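Local coordinates for insecticidal protein (Brevibacillus laterosporus, PDB 7ML9), which is active against the western corn rootworm, probably by assembling into beta-barrel membrane pores, as related ETX/MTX2 toxins do, at residues A36-A41 with G255-F260; V69-P74 with W228-G233; N140-G145 with A217-N222; A154-P159 with G273-N278. All blocks are in the same frame, centred on the assembly; numbering follows the deposited sequence.

The four contacts follow the length of an elongated, strand-rich toxin. Interactions 3 and 4 are buried near its middle and are tied together by strand 266-289, which pairs with both 130-147 and 201-229: Ala217 N bonds to Gly273 O, and Thr141 O accepts from Thr274 N. Interactions 1 and 2 lie further out and are joined through helix 28-48, whose Asp39 and Glu40 reach Arg229 and Val230; interaction 2 is locally buried, interaction 1 only partly. The chemistry shifts with place: interaction 4 is aromatic, interactions 2 and 3 rest on small aliphatic touches, and interaction 1 sets a glutamate's carbon chain against a phenylalanine edge and its carboxylate against a glycine.

Interaction 1. Residues A36-A41 with G255-F260; sequences AREDEA and GDFRNF. With EDO (1,2-ethanediol), chain H.
Glu38 of helix 28-48 packs against Gly255 and Phe257, in the loop between helix 242-252 and strand 260-263. This is helix-on-loop packing, and the loop is shaped by an Asx turn running into a type I beta turn. The aliphatic part of Glu38 does the apolar work: its CG approaches the edge of the Phe257 ring, near the ring plane, 4.0 Å from CE2. A bend at chi2 (-83°) then swings the carboxylate off the ring and over the glycine, with its plane perpendicular to that of the ring. Glu38 OE2 comes to 3.4 Å from Gly255 CA. OE1 is near Gly255 N, but at too poor an angle to bond. Glycine suits the site because it readily adopts this backbone conformation (phi 84°, psi 165°), with Glu38 lying close over its CA. Phenylalanine suits position 257, since its buried ring also meets Leu35 and Leu246 of the two flanking helices.

One residue along the helix, Asp39 forms salt bridges to Lys248 through OD1 and to Arg229 through OD2. Asp39 OD2 also accepts a hydrogen bond (2.6 Å) from O1 of a 1,2-ethanediol, probably from the crystallisation liquor, itself hydrogen-bonded to Lys248.

Arg258 NE and NH2 grip Asp256 side-on in a salt bridge, NH2 lying 2.8 Å from OD2. Asp256 OD1 takes two donors, Arg258 N (3.3 Å) and Arg258 NE (3.0 Å), from opposite faces of the carboxylate plane.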
# COMPACT_ATOMS: atom_id res chain seq x y z
N ALA A 36 16.44 -12.22 -21.30
CA ALA A 36 17.02 -13.25 -22.16
C ALA A 36 17.90 -12.63 -23.25
O ALA A 36 19.01 -13.12 -23.51
CB ALA A 36 15.93 -14.12 -22.79
N ARG A 37 17.44 -11.54 -23.87
CA ARG A 37 18.24 -10.87 -24.89
C ARG A 37 19.54 -10.31 -24.31
O ARG A 37 20.57 -10.29 -25.00
CB ARG A 37 17.43 -9.75 -25.55
CG ARG A 37 16.17 -10.25 -26.29
CD ARG A 37 15.28 -9.09 -26.73
NE ARG A 37 14.04 -9.60 -27.31
CZ ARG A 37 12.82 -9.24 -26.93
NH1 ARG A 37 12.66 -8.33 -25.97
NH2 ARG A 37 11.76 -9.79 -27.52
N GLU A 38 19.52 -9.83 -23.06
CA GLU A 38 20.74 -9.29 -22.46
C GLU A 38 21.79 -10.37 -22.27
O GLU A 38 22.96 -10.18 -22.61
CB GLU A 38 20.44 -8.63 -21.09
CG GLU A 38 19.49 -7.48 -21.15
CD GLU A 38 20.16 -6.18 -21.52
OE1 GLU A 38 21.40 -6.17 -21.67
OE2 GLU A 38 19.44 -5.16 -21.66
N ASP A 39 21.38 -11.52 -21.73
CA ASP A 39 22.31 -12.62 -21.53
C ASP A 39 22.88 -13.10 -22.86
O ASP A 39 24.09 -13.34 -22.97
CB ASP A 39 21.59 -13.76 -20.81
CG ASP A 39 22.52 -14.93 -20.45
OD1 ASP A 39 23.75 -14.74 -20.32
OD2 ASP A 39 22.00 -16.04 -20.27
N GLU A 40 22.02 -13.22 -23.87
CA GLU A 40 22.47 -13.60 -25.21
C GLU A 40 23.56 -12.67 -25.72
O GLU A 40 24.68 -13.11 -26.01
CB GLU A 40 21.26 -13.59 -26.16
CG GLU A 40 21.53 -14.08 -27.60
CD GLU A 40 20.23 -14.15 -28.38
OE1 GLU A 40 19.79 -13.10 -28.93
OE2 GLU A 40 19.63 -15.24 -28.41
N ALA A 41 23.26 -11.38 -25.82
CA ALA A 41 24.23 -10.43 -26.36
C ALA A 41 25.48 -10.34 -25.49
O ALA A 41 26.60 -10.38 -26.00
CB ALA A 41 23.58 -9.05 -26.52
N GLY A 255 21.86 -4.63 -18.65
CA GLY A 255 20.48 -4.20 -18.58
C GLY A 255 20.11 -3.65 -17.21
O GLY A 255 20.80 -3.84 -16.20
N ASP A 256 18.96 -2.95 -17.18
CA ASP A 256 18.44 -2.31 -15.97
C ASP A 256 17.32 -3.18 -15.41
O ASP A 256 16.21 -3.20 -15.95
CB ASP A 256 17.94 -0.91 -16.29
CG ASP A 256 17.44 -0.15 -15.05
OD1 ASP A 256 17.56 -0.67 -13.93
OD2 ASP A 256 16.91 0.97 -15.22
N PHE A 257 17.60 -3.91 -14.34
CA PHE A 257 16.57 -4.71 -13.69
C PHE A 257 16.48 -4.34 -12.21
O PHE A 257 16.45 -5.22 -11.35
CB PHE A 257 16.86 -6.20 -13.89
CG PHE A 257 16.87 -6.59 -15.34
CD1 PHE A 257 15.67 -6.76 -16.02
CD2 PHE A 257 18.06 -6.68 -16.05
CE1 PHE A 257 15.66 -7.07 -17.37
CE2 PHE A 257 18.06 -6.98 -17.41
CZ PHE A 257 16.85 -7.17 -18.07
N ARG A 258 16.45 -3.04 -11.93
CA ARG A 258 16.60 -2.56 -10.56
C ARG A 258 15.47 -3.02 -9.65
O ARG A 258 15.66 -3.15 -8.44
CB ARG A 258 16.70 -1.03 -10.55
CG ARG A 258 18.12 -0.53 -10.72
CD ARG A 258 18.19 0.99 -10.69
NE ARG A 258 17.95 1.56 -12.01
CZ ARG A 258 17.43 2.76 -12.23
NH1 ARG A 258 17.10 3.55 -11.21
NH2 ARG A 258 17.25 3.18 -13.48
N ASN A 259 14.28 -3.28 -10.19
CA ASN A 259 13.16 -3.70 -9.36
C ASN A 259 12.91 -5.21 -9.45
O ASN A 259 11.80 -5.66 -9.14
CB ASN A 259 11.90 -2.90 -9.70
CG ASN A 259 11.41 -3.13 -11.12
OD1 ASN A 259 12.19 -3.30 -12.05
ND2 ASN A 259 10.08 -3.11 -11.30
N PHE A 260 13.93 -5.98 -9.83
CA PHE A 260 13.87 -7.43 -9.85
C PHE A 260 14.91 -7.98 -8.88
O PHE A 260 15.98 -7.39 -8.71
CB PHE A 260 14.16 -8.02 -11.25
CG PHE A 260 13.10 -7.74 -12.29
CD1 PHE A 260 12.96 -6.47 -12.81
CD2 PHE A 260 12.28 -8.75 -12.76
CE1 PHE A 260 11.99 -6.20 -13.78
CE2 PHE A 260 11.32 -8.50 -13.74
CZ PHE A 260 11.17 -7.22 -14.24
C1 EDO H . 23.57 -18.71 -18.42
O1 EDO H . 23.83 -17.55 -19.22
C2 EDO H . 23.21 -18.31 -17.00
O2 EDO H . 23.51 -19.41 -16.14

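Interaction 2. Residues V69-P74 with W228-G233; sequences VFLTPP and WRVSPG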
# COMPACT_ATOMS: atom_id res chain seq x y z
N VAL A 69 31.30 -9.97 -37.19
CA VAL A 69 30.60 -11.13 -36.66
C VAL A 69 29.11 -10.82 -36.72
O VAL A 69 28.69 -9.67 -36.57
CB VAL A 69 31.04 -11.45 -35.21
CG1 VAL A 69 30.41 -12.73 -34.73
CG2 VAL A 69 32.54 -11.54 -35.13
N PHE A 70 28.31 -11.86 -36.95
CA PHE A 70 26.87 -11.70 -37.06
C PHE A 70 26.16 -12.42 -35.93
O PHE A 70 26.60 -13.48 -35.47
CB PHE A 70 26.37 -12.21 -38.41
CG PHE A 70 26.46 -11.19 -39.51
CD1 PHE A 70 25.40 -10.33 -39.75
CD2 PHE A 70 27.60 -11.07 -40.27
CE1 PHE A 70 25.47 -9.38 -40.75
CE2 PHE A 70 27.69 -10.11 -41.28
CZ PHE A 70 26.62 -9.26 -41.51
N LEU A 71 25.08 -11.81 -35.45
CA LEU A 71 24.18 -12.41 -34.48
C LEU A 71 22.79 -12.41 -35.10
O LEU A 71 22.24 -11.34 -35.38
CB LEU A 71 24.20 -11.66 -33.14
CG LEU A 71 23.24 -12.14 -32.03
CD1 LEU A 71 23.34 -13.64 -31.83
CD2 LEU A 71 23.51 -11.38 -30.69
N THR A 72 22.26 -13.59 -35.37
CA THR A 72 20.96 -13.78 -36.01
C THR A 72 20.16 -14.72 -35.12
O THR A 72 20.27 -15.95 -35.25
CB THR A 72 21.09 -14.36 -37.42
OG1 THR A 72 22.22 -13.77 -38.09
CG2 THR A 72 19.81 -14.11 -38.24
N PRO A 73 19.37 -14.19 -34.19
CA PRO A 73 18.51 -15.05 -33.37
C PRO A 73 17.49 -15.78 -34.23
O PRO A 73 16.79 -15.16 -35.05
CB PRO A 73 17.85 -14.07 -32.39
CG PRO A 73 18.77 -12.84 -32.39
CD PRO A 73 19.29 -12.77 -33.81
N PRO A 74 17.39 -17.09 -34.09
CA PRO A 74 16.44 -17.87 -34.90
C PRO A 74 15.00 -17.71 -34.41
O PRO A 74 14.74 -17.27 -33.29
CB PRO A 74 16.93 -19.31 -34.73
CG PRO A 74 17.58 -19.32 -33.40
CD PRO A 74 18.16 -17.95 -33.18
N TRP A 228 15.18 -18.12 -23.00
CA TRP A 228 15.70 -18.82 -24.18
C TRP A 228 16.65 -17.90 -24.93
O TRP A 228 16.28 -16.78 -25.29
CB TRP A 228 14.56 -19.33 -25.08
CG TRP A 228 13.87 -20.50 -24.46
CD1 TRP A 228 12.88 -20.47 -23.51
CD2 TRP A 228 14.16 -21.89 -24.69
NE1 TRP A 228 12.55 -21.75 -23.13
CE2 TRP A 228 13.32 -22.63 -23.85
CE3 TRP A 228 15.06 -22.56 -25.53
CZ2 TRP A 228 13.34 -24.03 -23.82
CZ3 TRP A 228 15.08 -23.94 -25.49
CH2 TRP A 228 14.22 -24.66 -24.65
N ARG A 229 17.88 -18.39 -25.17
CA ARG A 229 18.93 -17.62 -25.81
C ARG A 229 19.75 -18.54 -26.71
O ARG A 229 19.95 -19.71 -26.38
CB ARG A 229 19.92 -16.99 -24.78
CG ARG A 229 19.40 -15.89 -23.91
CD ARG A 229 18.80 -16.42 -22.61
NE ARG A 229 19.78 -17.08 -21.78
CZ ARG A 229 19.70 -18.36 -21.44
NH1 ARG A 229 18.69 -19.10 -21.89
NH2 ARG A 229 20.64 -18.91 -20.68
N VAL A 230 20.25 -18.01 -27.81
CA VAL A 230 21.35 -18.73 -28.46
C VAL A 230 22.63 -18.35 -27.74
O VAL A 230 22.78 -17.23 -27.23
CB VAL A 230 21.44 -18.46 -29.97
CG1 VAL A 230 20.29 -19.17 -30.68
CG2 VAL A 230 21.49 -16.98 -30.27
N SER A 231 23.56 -19.29 -27.71
CA SER A 231 24.77 -19.21 -26.90
C SER A 231 25.82 -20.12 -27.52
O SER A 231 25.49 -20.97 -28.35
CB SER A 231 24.48 -19.60 -25.44
OG SER A 231 24.37 -21.01 -25.29
N PRO A 232 27.10 -19.95 -27.15
CA PRO A 232 28.12 -20.83 -27.75
C PRO A 232 27.83 -22.31 -27.55
O PRO A 232 27.97 -23.09 -28.50
CB PRO A 232 29.41 -20.39 -27.04
CG PRO A 232 29.17 -18.93 -26.77
CD PRO A 232 27.70 -18.85 -26.38
N GLY A 233 27.40 -22.71 -26.35
CA GLY A 233 27.05 -24.10 -26.11
C GLY A 233 25.74 -24.57 -26.74
O GLY A 233 25.57 -25.78 -26.92
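Val230 divides its two methyl groups between Pro74 and Leu71. Its CG1 lies against CD and CG of the proline, 3.5 Å from Pro74 CD and 3.8 Å from Pro74 CG. The other branch, CG2, makes a looser touch with Leu71 CD1 at 4.1 Å. Valine fits because its forked side chain can serve two neighbours at once: with chi1 at -72°, the methyl anti to the carbonyl carbon, CG1, is given to Pro74, and CG2 is left for Leu71. Leu71 does not aim its beta carbon directly at the valine; its CG, anti to the backbone N (chi1 177°), carries the branched end closer. All of these contacts are apolar, and proline supplies a rigid hydrocarbon surface without a backbone N-H to satisfy.

Further out, polar groups fix the valine backbone. Glu40 of helix 28-48 accepts a hydrogen bond from Val230 N through OE2, and the neighbouring Arg229 forms a salt bridge with Asp39. Phe44 of the same helix and Phe52 pack on Leu71, whose backbone pairs with Gln59.

The contact thus joins a two-stranded antiparallel sheet, 59-63 with 69-71, and the proline-rich chain that follows it to the chain about the C-terminal part of strand 201-229 in this ETX/MTX2-family fold.

Interaction 3. Residues N140-G145 with A217-N222; sequences NTTTHG and ANLYAN
Thr142 and Leu219 make the apolar part of this contact: Thr142 CG2 meets Leu219 CD1 at 3.9 Å, the two side chains approaching at a slant. Strands 130-147 and 201-229 both pair with strand 266-289, and leucine is long enough to meet Thr142 across this intervening strand. Its other neighbours, Ala93, Tyr171 and Phe173, place it in a buried hydrophobic patch. Leu219 CD1 also lies 4.4 Å from His144 O, a loose packing contact.

The polar contacts run in other directions. Threonine suits its position by having two different branches. With CG2 anti to the backbone N and OG1 at chi1 -62°, the methyl is given to Leu219, whereas the hydroxyl bonds to Asn172 O, so its polar end is satisfied although the residue is buried. Next along the chain, Thr143 OG1 lies in the plane of the His144 ring, at its edge, and forms a weak hydrogen bond with ND1 (3.4 Å). Another weak bond links the same hydroxyl to Gln272 O.

In the backbone, Thr143 and His144 both face Gln272, a classic beta bulge where strand 130-147 turns a corner beside strand 266-289 of this aerolysin-type toxin.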
# COMPACT_ATOMS: atom_id res chain seq x y z
N ASN A 140 -6.56 3.58 -1.81
CA ASN A 140 -5.20 3.29 -2.24
C ASN A 140 -5.07 3.64 -3.71
O ASN A 140 -6.06 3.79 -4.43
CB ASN A 140 -4.84 1.83 -1.92
CG ASN A 140 -5.47 0.82 -2.89
OD1 ASN A 140 -5.43 0.99 -4.10
ND2 ASN A 140 -6.02 -0.27 -2.34
N THR A 141 -3.82 3.80 -4.16
CA THR A 141 -3.49 4.03 -5.56
C THR A 141 -2.27 3.20 -5.90
O THR A 141 -1.29 3.20 -5.14
CB THR A 141 -3.20 5.51 -5.84
OG1 THR A 141 -4.38 6.30 -5.63
CG2 THR A 141 -2.74 5.69 -7.29
N THR A 142 -2.31 2.48 -7.01
CA THR A 142 -1.12 1.78 -7.49
C THR A 142 -0.29 2.78 -8.29
O THR A 142 -0.72 3.25 -9.35
CB THR A 142 -1.51 0.57 -8.32
OG1 THR A 142 -2.24 -0.35 -7.49
CG2 THR A 142 -0.24 -0.12 -8.85
N THR A 143 0.88 3.14 -7.76
CA THR A 143 1.68 4.20 -8.36
C THR A 143 2.77 3.65 -9.27
O THR A 143 3.13 4.32 -10.25
CB THR A 143 2.32 5.07 -7.26
OG1 THR A 143 3.05 4.24 -6.35
CG2 THR A 143 1.22 5.84 -6.46
N HIS A 144 3.32 2.48 -8.96
CA HIS A 144 4.24 1.76 -9.84
C HIS A 144 3.63 0.38 -10.04
O HIS A 144 3.82 -0.51 -9.20
CB HIS A 144 5.63 1.65 -9.25
CG HIS A 144 6.34 2.97 -9.10
ND1 HIS A 144 5.87 3.98 -8.29
CD2 HIS A 144 7.50 3.41 -9.63
CE1 HIS A 144 6.71 5.00 -8.34
NE2 HIS A 144 7.70 4.68 -9.14
N GLY A 145 2.88 0.21 -11.14
CA GLY A 145 2.15 -1.02 -11.36
C GLY A 145 3.01 -2.13 -11.95
O GLY A 145 4.10 -1.90 -12.49
N ALA A 217 3.09 1.45 0.18
CA ALA A 217 3.08 0.00 0.16
C ALA A 217 4.09 -0.48 -0.87
O ALA A 217 4.25 0.14 -1.92
CB ALA A 217 1.70 -0.53 -0.17
N ASN A 218 4.77 -1.59 -0.56
CA ASN A 218 5.51 -2.35 -1.56
C ASN A 218 4.61 -3.46 -2.11
O ASN A 218 3.97 -4.19 -1.35
CB ASN A 218 6.77 -2.96 -0.98
CG ASN A 218 7.77 -1.93 -0.54
OD1 ASN A 218 8.39 -2.07 0.50
ND2 ASN A 218 7.91 -0.87 -1.32
N LEU A 219 4.57 -3.57 -3.43
CA LEU A 219 3.83 -4.63 -4.13
C LEU A 219 4.85 -5.61 -4.70
O LEU A 219 5.84 -5.18 -5.31
CB LEU A 219 2.97 -4.03 -5.24
CG LEU A 219 2.13 -2.81 -4.82
CD1 LEU A 219 1.36 -2.28 -6.00
CD2 LEU A 219 1.20 -3.19 -3.69
N TYR A 220 4.64 -6.91 -4.49
CA TYR A 220 5.62 -7.93 -4.87
C TYR A 220 4.92 -9.03 -5.64
O TYR A 220 3.81 -9.44 -5.29
CB TYR A 220 6.32 -8.56 -3.65
CG TYR A 220 7.18 -7.63 -2.84
CD1 TYR A 220 8.41 -7.19 -3.32
CD2 TYR A 220 6.77 -7.19 -1.58
CE1 TYR A 220 9.21 -6.35 -2.58
CE2 TYR A 220 7.57 -6.34 -0.84
CZ TYR A 220 8.79 -5.92 -1.33
OH TYR A 220 9.58 -5.07 -0.60
N ALA A 221 5.57 -9.54 -6.68
CA ALA A 221 5.10 -10.76 -7.31
C ALA A 221 6.29 -11.68 -7.51
O ALA A 221 7.37 -11.22 -7.91
CB ALA A 221 4.40 -10.45 -8.64
N ASN A 222 6.11 -12.95 -7.19
CA ASN A 222 7.11 -13.98 -7.45
C ASN A 222 6.70 -14.67 -8.75
O ASN A 222 5.59 -15.21 -8.83
CB ASN A 222 7.17 -14.97 -6.28
CG ASN A 222 8.20 -16.07 -6.49
OD1 ASN A 222 8.17 -16.80 -7.48
ND2 ASN A 222 9.09 -16.22 -5.52

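Interaction 4. Residues A154-P159 with G273-N278; sequences ATMKFP and GTFKSN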
# COMPACT_ATOMS: atom_id res chain seq x y z
N ALA A 154 -3.51 -7.95 -4.08
CA ALA A 154 -2.95 -8.33 -2.80
C ALA A 154 -3.47 -7.36 -1.75
O ALA A 154 -3.61 -6.17 -2.02
CB ALA A 154 -1.41 -8.34 -2.82
N THR A 155 -3.72 -7.89 -0.57
CA THR A 155 -4.24 -7.11 0.54
C THR A 155 -3.10 -6.74 1.48
O THR A 155 -2.27 -7.58 1.82
CB THR A 155 -5.31 -7.89 1.30
OG1 THR A 155 -6.41 -8.09 0.41
CG2 THR A 155 -5.76 -7.12 2.54
N MET A 156 -3.06 -5.47 1.85
CA MET A 156 -2.04 -4.97 2.76
C MET A 156 -2.71 -4.48 4.03
O MET A 156 -3.73 -3.79 3.98
CB MET A 156 -1.26 -3.83 2.12
CG MET A 156 0.01 -3.57 2.86
SD MET A 156 0.46 -1.85 2.78
CE MET A 156 -0.99 -1.08 3.45
N LYS A 157 -2.14 -4.85 5.17
CA LYS A 157 -2.63 -4.43 6.48
C LYS A 157 -1.66 -3.45 7.12
O LYS A 157 -0.44 -3.57 6.98
CB LYS A 157 -2.83 -5.63 7.40
CG LYS A 157 -3.78 -6.67 6.85
CD LYS A 157 -3.46 -8.08 7.36
CE LYS A 157 -2.93 -8.08 8.79
NZ LYS A 157 -3.88 -7.43 9.74
N PHE A 158 -2.21 -2.48 7.83
CA PHE A 158 -1.42 -1.45 8.48
C PHE A 158 -2.09 -1.07 9.79
O PHE A 158 -3.32 -1.16 9.91
CB PHE A 158 -1.28 -0.20 7.59
CG PHE A 158 -2.59 0.31 7.03
CD1 PHE A 158 -3.18 -0.30 5.94
CD2 PHE A 158 -3.20 1.42 7.59
CE1 PHE A 158 -4.37 0.18 5.41
CE2 PHE A 158 -4.40 1.91 7.07
CZ PHE A 158 -4.99 1.28 5.98
N PRO A 159 -1.31 -0.68 10.80
CA PRO A 159 -1.91 -0.20 12.05
C PRO A 159 -2.38 1.24 11.90
O PRO A 159 -1.81 2.03 11.15
CB PRO A 159 -0.77 -0.32 13.07
CG PRO A 159 0.43 -0.89 12.30
CD PRO A 159 0.16 -0.62 10.86
N GLY A 273 2.59 1.27 -4.11
CA GLY A 273 1.33 1.97 -4.00
C GLY A 273 1.34 2.96 -2.84
O GLY A 273 2.30 3.02 -2.06
N THR A 274 0.27 3.75 -2.77
CA THR A 274 0.03 4.66 -1.66
C THR A 274 -1.31 4.30 -1.03
O THR A 274 -2.13 3.60 -1.64
CB THR A 274 0.02 6.14 -2.09
OG1 THR A 274 -0.93 6.33 -3.15
CG2 THR A 274 1.40 6.59 -2.54
N PHE A 275 -1.54 4.77 0.19
CA PHE A 275 -2.84 4.57 0.83
C PHE A 275 -3.12 5.71 1.79
O PHE A 275 -2.22 6.43 2.21
CB PHE A 275 -2.91 3.24 1.58
CG PHE A 275 -2.04 3.20 2.81
CD1 PHE A 275 -0.72 2.81 2.72
CD2 PHE A 275 -2.55 3.57 4.05
CE1 PHE A 275 0.09 2.79 3.85
CE2 PHE A 275 -1.75 3.55 5.18
CZ PHE A 275 -0.42 3.15 5.08
N LYS A 276 -4.39 5.86 2.13
CA LYS A 276 -4.77 6.82 3.16
C LYS A 276 -6.05 6.34 3.81
O LYS A 276 -6.81 5.55 3.23
CB LYS A 276 -4.95 8.23 2.58
CG LYS A 276 -6.01 8.33 1.53
CD LYS A 276 -6.17 9.76 1.07
CE LYS A 276 -7.08 9.85 -0.15
NZ LYS A 276 -7.97 11.04 -0.11
N SER A 277 -6.29 6.82 5.03
CA SER A 277 -7.43 6.34 5.81
C SER A 277 -7.80 7.40 6.84
O SER A 277 -6.93 8.14 7.31
CB SER A 277 -7.09 5.01 6.48
OG SER A 277 -8.24 4.36 6.97
N ASN A 278 -9.09 7.48 7.17
CA ASN A 278 -9.54 8.41 8.20
C ASN A 278 -10.56 7.74 9.11
O ASN A 278 -11.25 6.79 8.72
CB ASN A 278 -10.13 9.68 7.59
CG ASN A 278 -11.45 9.42 6.90
OD1 ASN A 278 -11.47 9.02 5.74
ND2 ASN A 278 -12.56 9.62 7.61
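Sheet-on-sheet packing brings Met156 and Phe158 of hairpin 153-160/165-172 against Phe275 of the large mixed sheet. The hairpin is amphipathic, with Thr155 and Lys157 exposed and Met156 and Phe158 buried, consistent with the membrane-inserting hairpin of relatives. The two short strand segments cross at -49°, their axes 10.3 Å apart.

The Phe158 and Phe275 side chains run past one another from facing strands, with centroids 4.3 Å apart and planes inclined by 36°, neither a true stack nor edge-to-face. Their closest atoms are Phe158 CD2 and Phe275 CE2, at 3.5 Å; Phe275 CE2 sits over a face of Phe158, toward its rim. Met156 shares the Phe275 face that Phe158 covers. Bends at chi2 and chi3 hook its methyl over the ring in a CH-pi contact, CE lying 4.3 Å from the Phe275 centroid. The sulfur SD stands further off, in an oblique Met-aromatic contact.

At the border, small Ser277 fits beside the Phe158 edge, its CB 4.1 Å from CE2, and its OG bonds to Thr138 OG1 and Ser137 O.

Between these two segments the hold is therefore dispersion and weak aromatic attraction, without direct polar bonds, which is compatible with a hairpin that could detach during pore formation.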